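Local coordinates for protein trimethylamine-N-oxide reductase (Haemophilus influenzae, PDB 7L5I) that probably reduces S- and N-oxides such as trimethylamine N-oxide at a molybdenum centre held by two molybdopterin guanine dinucleotide cofactors, at residues A[301-304]-A[305-308]; A[281-285]-A[286-290]. All coordinates share one frame; numbering follows the deposited sequence.

Interaction 1 of 2, residues A[301-304]-A[305-308]; sequences AKFE and EYLL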
ATOM      1  N   ALA A 301      20.294 -25.417 -11.469  1.00 19.76           N
ATOM      2  CA  ALA A 301      21.570 -26.034 -11.084  1.00 19.79           C
ATOM      3  C   ALA A 301      22.582 -24.996 -10.612  1.00 20.91           C
ATOM      4  O   ALA A 301      23.356 -25.257  -9.680  1.00 23.39           O
ATOM      5  CB  ALA A 301      22.154 -26.832 -12.251  1.00 23.80           C
ATOM      6  N   LYS A 302      22.611 -23.821 -11.243  1.00 18.88           N
ATOM      7  CA  LYS A 302      23.497 -22.756 -10.786  1.00 22.02           C
ATOM      8  C   LYS A 302      23.099 -22.277  -9.401  1.00 22.61           C
ATOM      9  O   LYS A 302      23.957 -22.029  -8.548  1.00 22.35           O
ATOM     10  CB  LYS A 302      23.489 -21.597 -11.782  1.00 27.21           C
ATOM     11  CG  LYS A 302      24.585 -20.582 -11.524  1.00 34.33           C
ATOM     12  CD  LYS A 302      25.676 -20.693 -12.570  1.00 50.49           C
ATOM     13  CE  LYS A 302      27.025 -20.190 -12.072  1.00 61.12           C
ATOM     14  NZ  LYS A 302      27.968 -21.323 -11.804  1.00 68.98           N
ATOM     15  N   PHE A 303      21.793 -22.173  -9.141  1.00 19.34           N
ATOM     16  CA  PHE A 303      21.339 -21.806  -7.806  1.00 18.27           C
ATOM     17  C   PHE A 303      21.716 -22.868  -6.782  1.00 19.42           C
ATOM     18  O   PHE A 303      22.089 -22.550  -5.646  1.00 20.81           O
ATOM     19  CB  PHE A 303      19.819 -21.586  -7.819  1.00 18.42           C
ATOM     20  CG  PHE A 303      19.231 -21.390  -6.464  1.00 14.98           C
ATOM     21  CD1 PHE A 303      19.452 -20.218  -5.769  1.00 15.81           C
ATOM     22  CD2 PHE A 303      18.445 -22.355  -5.892  1.00 14.65           C
ATOM     23  CE1 PHE A 303      18.909 -20.032  -4.523  1.00 15.90           C
ATOM     24  CE2 PHE A 303      17.920 -22.188  -4.624  1.00 19.08           C
ATOM     25  CZ  PHE A 303      18.147 -21.013  -3.949  1.00 16.94           C
ATOM     26  N   GLU A 304      21.586 -24.144  -7.147  1.00 19.41           N
ATOM     27  CA  GLU A 304      21.858 -25.200  -6.184  1.00 21.57           C
ATOM     28  C   GLU A 304      23.315 -25.171  -5.731  1.00 21.27           C
ATOM     29  O   GLU A 304      23.610 -25.523  -4.586  1.00 20.90           O
ATOM     30  CB  GLU A 304      21.510 -26.567  -6.775  1.00 21.91           C
ATOM     31  CG  GLU A 304      21.356 -27.642  -5.705  1.00 22.34           C
ATOM     32  CD  GLU A 304      21.166 -29.046  -6.270  1.00 32.51           C
ATOM     33  OE1 GLU A 304      22.146 -29.584  -6.822  1.00 38.58           O
ATOM     34  OE2 GLU A 304      20.043 -29.617  -6.159  1.00 24.73           O
ATOM     35  N   GLU A 305      24.229 -24.746  -6.600  1.00 19.74           N
ATOM     36  CA  GLU A 305      25.624 -24.613  -6.190  1.00 22.85           C
ATOM     37  C   GLU A 305      25.772 -23.597  -5.065  1.00 23.51           C
ATOM     38  O   GLU A 305      26.620 -23.748  -4.181  1.00 24.63           O
ATOM     39  CB  GLU A 305      26.492 -24.184  -7.368  1.00 30.69           C
ATOM     40  CG  GLU A 305      26.663 -25.218  -8.446  1.00 33.37           C
ATOM     41  CD  GLU A 305      27.768 -24.848  -9.416  1.00 59.68           C
ATOM     42  OE1 GLU A 305      27.777 -23.692  -9.902  1.00 56.05           O
ATOM     43  OE2 GLU A 305      28.640 -25.707  -9.673  1.00 81.60           O
ATOM     44  N   TYR A 306      24.988 -22.523  -5.110  1.00 22.41           N
ATOM     45  CA  TYR A 306      24.986 -21.549  -4.019  1.00 24.58           C
ATOM     46  C   TYR A 306      24.361 -22.154  -2.774  1.00 19.58           C
ATOM     47  O   TYR A 306      24.885 -22.031  -1.659  1.00 20.06           O
ATOM     48  CB  TYR A 306      24.219 -20.296  -4.460  1.00 21.37           C
ATOM     49  CG  TYR A 306      23.912 -19.310  -3.350  1.00 18.59           C
ATOM     50  CD1 TYR A 306      24.893 -18.454  -2.865  1.00 20.14           C
ATOM     51  CD2 TYR A 306      22.626 -19.188  -2.832  1.00 20.26           C
ATOM     52  CE1 TYR A 306      24.615 -17.530  -1.864  1.00 22.25           C
ATOM     53  CE2 TYR A 306      22.345 -18.268  -1.823  1.00 21.56           C
ATOM     54  CZ  TYR A 306      23.341 -17.436  -1.360  1.00 21.99           C
ATOM     55  OH  TYR A 306      23.068 -16.527  -0.382  1.00 22.06           O
ATOM     56  N   LEU A 307      23.231 -22.825  -2.951  1.00 17.66           N
ATOM     57  CA  LEU A 307      22.517 -23.427  -1.838  1.00 17.08           C
ATOM     58  C   LEU A 307      23.381 -24.435  -1.101  1.00 20.90           C
ATOM     59  O   LEU A 307      23.290 -24.558   0.127  1.00 20.49           O
ATOM     60  CB  LEU A 307      21.260 -24.107  -2.376  1.00 21.11           C
ATOM     61  CG  LEU A 307      20.244 -24.630  -1.383  1.00 21.32           C
ATOM     62  CD1 LEU A 307      19.569 -23.486  -0.653  1.00 18.28           C
ATOM     63  CD2 LEU A 307      19.220 -25.455  -2.154  1.00 21.74           C
ATOM     64  N   LEU A 308      24.208 -25.176  -1.830  1.00 21.10           N
ATOM     65  CA  LEU A 308      25.037 -26.213  -1.226  1.00 22.63           C
ATOM     66  C   LEU A 308      26.427 -25.734  -0.835  1.00 25.67           C
ATOM     67  O   LEU A 308      27.232 -26.544  -0.370  1.00 28.75           O
ATOM     68  CB  LEU A 308      25.191 -27.400  -2.183  1.00 23.86           C
ATOM     69  CG  LEU A 308      23.923 -28.132  -2.564  1.00 28.83           C
ATOM     70  CD1 LEU A 308      24.262 -29.329  -3.442  1.00 36.45           C
ATOM     71  CD2 LEU A 308      23.197 -28.581  -1.321  1.00 30.13           C
TER
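E305 N reaches back to A301 O (3.2 Å), L307 N to F303 O (2.9 Å) and L308 N to E304 O (2.8 Å), the i to i+4 ladder of the last turns of helix 300-307. On this scaffold each face of the helix carries its own chemistry, a worked case of amphipathic design. On the outer face, K302 NZ and E305 OE1 form an i to i+3 salt bridge of 3.0 Å. The lysine CB starts away from the following turn, and bends at chi2 (107°) and chi4 bring its ammonium back, where it meets the carboxylate oxygen nearly along the C-O axis. E304 and L308, one turn apart, run side by side in the same direction, and L308 CG lies 3.3 Å from E304 O, covering the carbonyl that its own N-H uses. The carboxylate of E304 is held through OE2 by the hydroxyl of Y300. The buried side is largely aromatic and aliphatic: F303 CE1 meets Y306 CD2 obliquely at 4.2 Å, while F303 CE2 approaches L307 CD2 at 4.3 Å. Y306 turns its polar end to its own flank, the hydroxyl bonding to W652 N and the ring making a cation-pi contact with K316. F303 and L307 fill the seam between helix 271-284, where both touch L276, and helix 359-372, where they meet M364, T367 and M371.

Interaction 2 of 2, residues A[281-285]-A[286-290]; sequences TLVEQ and GKHDK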
ATOM      1  N   THR A 281      17.128 -28.176   3.142  1.00 15.66           N
ATOM      2  CA  THR A 281      16.556 -29.386   3.718  1.00 18.02           C
ATOM      3  C   THR A 281      15.827 -30.200   2.658  1.00 16.78           C
ATOM      4  O   THR A 281      15.947 -31.433   2.630  1.00 16.11           O
ATOM      5  CB  THR A 281      15.612 -29.038   4.872  1.00 20.85           C
ATOM      6  OG1 THR A 281      16.284 -28.217   5.834  1.00 17.12           O
ATOM      7  CG2 THR A 281      15.139 -30.321   5.592  1.00 18.52           C
ATOM      8  N   LEU A 282      15.072 -29.541   1.760  1.00 14.30           N
ATOM      9  CA  LEU A 282      14.410 -30.310   0.708  1.00 13.75           C
ATOM     10  C   LEU A 282      15.422 -31.136  -0.082  1.00 17.23           C
ATOM     11  O   LEU A 282      15.169 -32.302  -0.405  1.00 19.52           O
ATOM     12  CB  LEU A 282      13.661 -29.396  -0.250  1.00 16.17           C
ATOM     13  CG  LEU A 282      12.475 -28.654   0.352  1.00 15.44           C
ATOM     14  CD1 LEU A 282      11.942 -27.719  -0.716  1.00 16.28           C
ATOM     15  CD2 LEU A 282      11.419 -29.599   0.835  1.00 18.45           C
ATOM     16  N   VAL A 283      16.535 -30.519  -0.471  1.00 16.53           N
ATOM     17  CA  VAL A 283      17.539 -31.225  -1.267  1.00 15.12           C
ATOM     18  C   VAL A 283      18.128 -32.374  -0.460  1.00 18.67           C
ATOM     19  O   VAL A 283      18.223 -33.509  -0.944  1.00 19.33           O
ATOM     20  CB  VAL A 283      18.630 -30.240  -1.742  1.00 20.42           C
ATOM     21  CG1 VAL A 283      19.732 -30.971  -2.454  1.00 19.77           C
ATOM     22  CG2 VAL A 283      18.027 -29.218  -2.680  1.00 20.79           C
ATOM     23  N   GLU A 284      18.503 -32.094   0.797  1.00 17.28           N
ATOM     24  CA  GLU A 284      19.119 -33.088   1.684  1.00 20.22           C
ATOM     25  C   GLU A 284      18.226 -34.303   1.908  1.00 21.64           C
ATOM     26  O   GLU A 284      18.737 -35.414   2.081  1.00 23.48           O
ATOM     27  CB  GLU A 284      19.441 -32.401   3.014  1.00 23.08           C
ATOM     28  CG  GLU A 284      20.065 -33.218   4.117  1.00 51.81           C
ATOM     29  CD  GLU A 284      20.355 -32.360   5.355  1.00 63.88           C
ATOM     30  OE1 GLU A 284      19.473 -32.247   6.241  1.00 54.08           O
ATOM     31  OE2 GLU A 284      21.459 -31.772   5.423  1.00 59.01           O
ATOM     32  N   GLN A 285      16.907 -34.116   1.900  1.00 18.14           N
ATOM     33  CA  GLN A 285      15.935 -35.187   2.130  1.00 17.89           C
ATOM     34  C   GLN A 285      15.258 -35.684   0.859  1.00 18.08           C
ATOM     35  O   GLN A 285      14.320 -36.494   0.941  1.00 18.41           O
ATOM     36  CB  GLN A 285      14.876 -34.726   3.124  1.00 18.26           C
ATOM     37  CG  GLN A 285      15.501 -34.360   4.451  1.00 23.12           C
ATOM     38  CD  GLN A 285      14.508 -34.166   5.572  1.00 22.79           C
ATOM     39  OE1 GLN A 285      13.301 -34.284   5.380  1.00 24.62           O
ATOM     40  NE2 GLN A 285      15.022 -33.871   6.763  1.00 23.35           N
ATOM     41  N   GLY A 286      15.722 -35.245  -0.306  1.00 17.86           N
ATOM     42  CA  GLY A 286      15.131 -35.693  -1.555  1.00 22.48           C
ATOM     43  C   GLY A 286      13.681 -35.308  -1.703  1.00 23.62           C
ATOM     44  O   GLY A 286      12.899 -36.046  -2.312  1.00 20.56           O
ATOM     45  N   LYS A 287      13.290 -34.173  -1.150  1.00 17.25           N
ATOM     46  CA  LYS A 287      11.891 -33.762  -1.177  1.00 17.19           C
ATOM     47  C   LYS A 287      11.619 -32.700  -2.226  1.00 20.32           C
ATOM     48  O   LYS A 287      10.459 -32.335  -2.424  1.00 22.50           O
ATOM     49  CB  LYS A 287      11.461 -33.263   0.204  1.00 17.57           C
ATOM     50  CG  LYS A 287      11.204 -34.392   1.215  1.00 20.41           C
ATOM     51  CD  LYS A 287      11.018 -33.849   2.627  1.00 24.06           C
ATOM     52  CE  LYS A 287      10.532 -34.947   3.638  1.00 27.11           C
ATOM     53  NZ  LYS A 287       9.097 -35.302   3.349  1.00 42.97           N
ATOM     54  N   HIS A 288      12.644 -32.208  -2.909  1.00 18.82           N
ATOM     55  CA  HIS A 288      12.410 -31.291  -4.013  1.00 19.82           C
ATOM     56  C   HIS A 288      12.040 -32.071  -5.272  1.00 25.31           C
ATOM     57  O   HIS A 288      12.275 -33.278  -5.383  1.00 23.94           O
ATOM     58  CB  HIS A 288      13.626 -30.409  -4.260  1.00 20.17           C
ATOM     59  CG  HIS A 288      14.864 -31.140  -4.673  1.00 19.65           C
ATOM     60  ND1 HIS A 288      15.259 -32.334  -4.103  1.00 21.39           N
ATOM     61  CD2 HIS A 288      15.817 -30.818  -5.578  1.00 23.39           C
ATOM     62  CE1 HIS A 288      16.393 -32.723  -4.661  1.00 22.58           C
ATOM     63  NE2 HIS A 288      16.757 -31.817  -5.553  1.00 21.59           N
ATOM     64  N   ASP A 289      11.423 -31.379  -6.216  1.00 19.44           N
ATOM     65  CA  ASP A 289      10.875 -32.034  -7.412  1.00 18.17           C
ATOM     66  C   ASP A 289      11.840 -31.791  -8.567  1.00 18.53           C
ATOM     67  O   ASP A 289      11.758 -30.792  -9.284  1.00 18.44           O
ATOM     68  CB  ASP A 289       9.475 -31.527  -7.706  1.00 18.63           C
ATOM     69  CG  ASP A 289       8.743 -32.370  -8.751  1.00 24.04           C
ATOM     70  OD1 ASP A 289       9.404 -33.013  -9.597  1.00 22.02           O
ATOM     71  OD2 ASP A 289       7.500 -32.387  -8.716  1.00 27.28           O
ATOM     72  N   LYS A 290      12.779 -32.728  -8.746  1.00 19.09           N
ATOM     73  CA  LYS A 290      13.802 -32.549  -9.772  1.00 18.40           C
ATOM     74  C   LYS A 290      13.195 -32.512 -11.166  1.00 18.64           C
ATOM     75  O   LYS A 290      13.672 -31.770 -12.034  1.00 21.94           O
ATOM     76  CB  LYS A 290      14.839 -33.674  -9.658  1.00 21.54           C
ATOM     77  CG  LYS A 290      15.632 -33.617  -8.375  1.00 28.93           C
ATOM     78  CD  LYS A 290      16.804 -34.598  -8.400  1.00 38.12           C
ATOM     79  CE  LYS A 290      16.369 -35.986  -7.979  1.00 49.68           C
ATOM     80  NZ  LYS A 290      17.551 -36.793  -7.565  1.00 66.43           N
TER
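The imidazole of H288 turns one face to V283, whose CG2 sits 4.0 Å from the ring centroid and only 12° off the normal, a CH-pi contact almost over the centre. V283 CA lies over a face as well, 3.8 Å from H288 ND1, whereas L282 O approaches the ring obliquely. The histidine gains this position through a chi1 of 63°, which sets CG between its backbone N and carbonyl carbon and folds the ring back over the helix end. V283 presents CG2 because that methyl stands beside its own backbone N, anti to the carbonyl carbon.

Next to it, the chain illustrates how a helix is commonly stopped. G286, with positive phi (62°), is the C-prime residue of a Schellman motif: K287 N donates to L282 O at 2.8 Å, and G286 N to V283 O at 3.1 Å. The turn also brings apolar groups together across it, with L282 CD2 packed 3.7 Å from K287 CB and the two side chains crossing at about a right angle. Q285 and K287 run side by side, the amide OE1 lying 3.3 Å from K287 CE, a contact with the aliphatic part of the lysine. Beyond the turn, D289 N-caps the next helix through OD1 to F292 N.

Helix 271-284 thus ends with the carbonyls of L282 and V283 taken up by the turn, while the valine methyl and the imidazole face pack beside them. L282 O comes near the H288 ring and Q285 OE1 near K287 CE, but within 281-290 backbone hydrogen bonds and carbon packing do the work, and no salt bridge joins the two segments.

Interaction 2 closes before interaction 1 opens, on the same side of the chain's centre, and their own centres are about 13 Å apart. Interaction 1 is partly buried, with three of its residues inside the packing, whereas interaction 2 lies at the surface. They meet directly: V283 CG2 stands 4.0 Å from L307 CD2, and E304 OE2 packs 4.0 Å from H288 NE2. Helices 271-284 and 300-307 therefore pack on each other, and both on helix 359-372. Their chemistry differs accordingly: the last turns of a helix, with a salt bridge on its exposed side and an aromatic inner face, in one; a glycine-terminated helix end with CH-pi cover in the other.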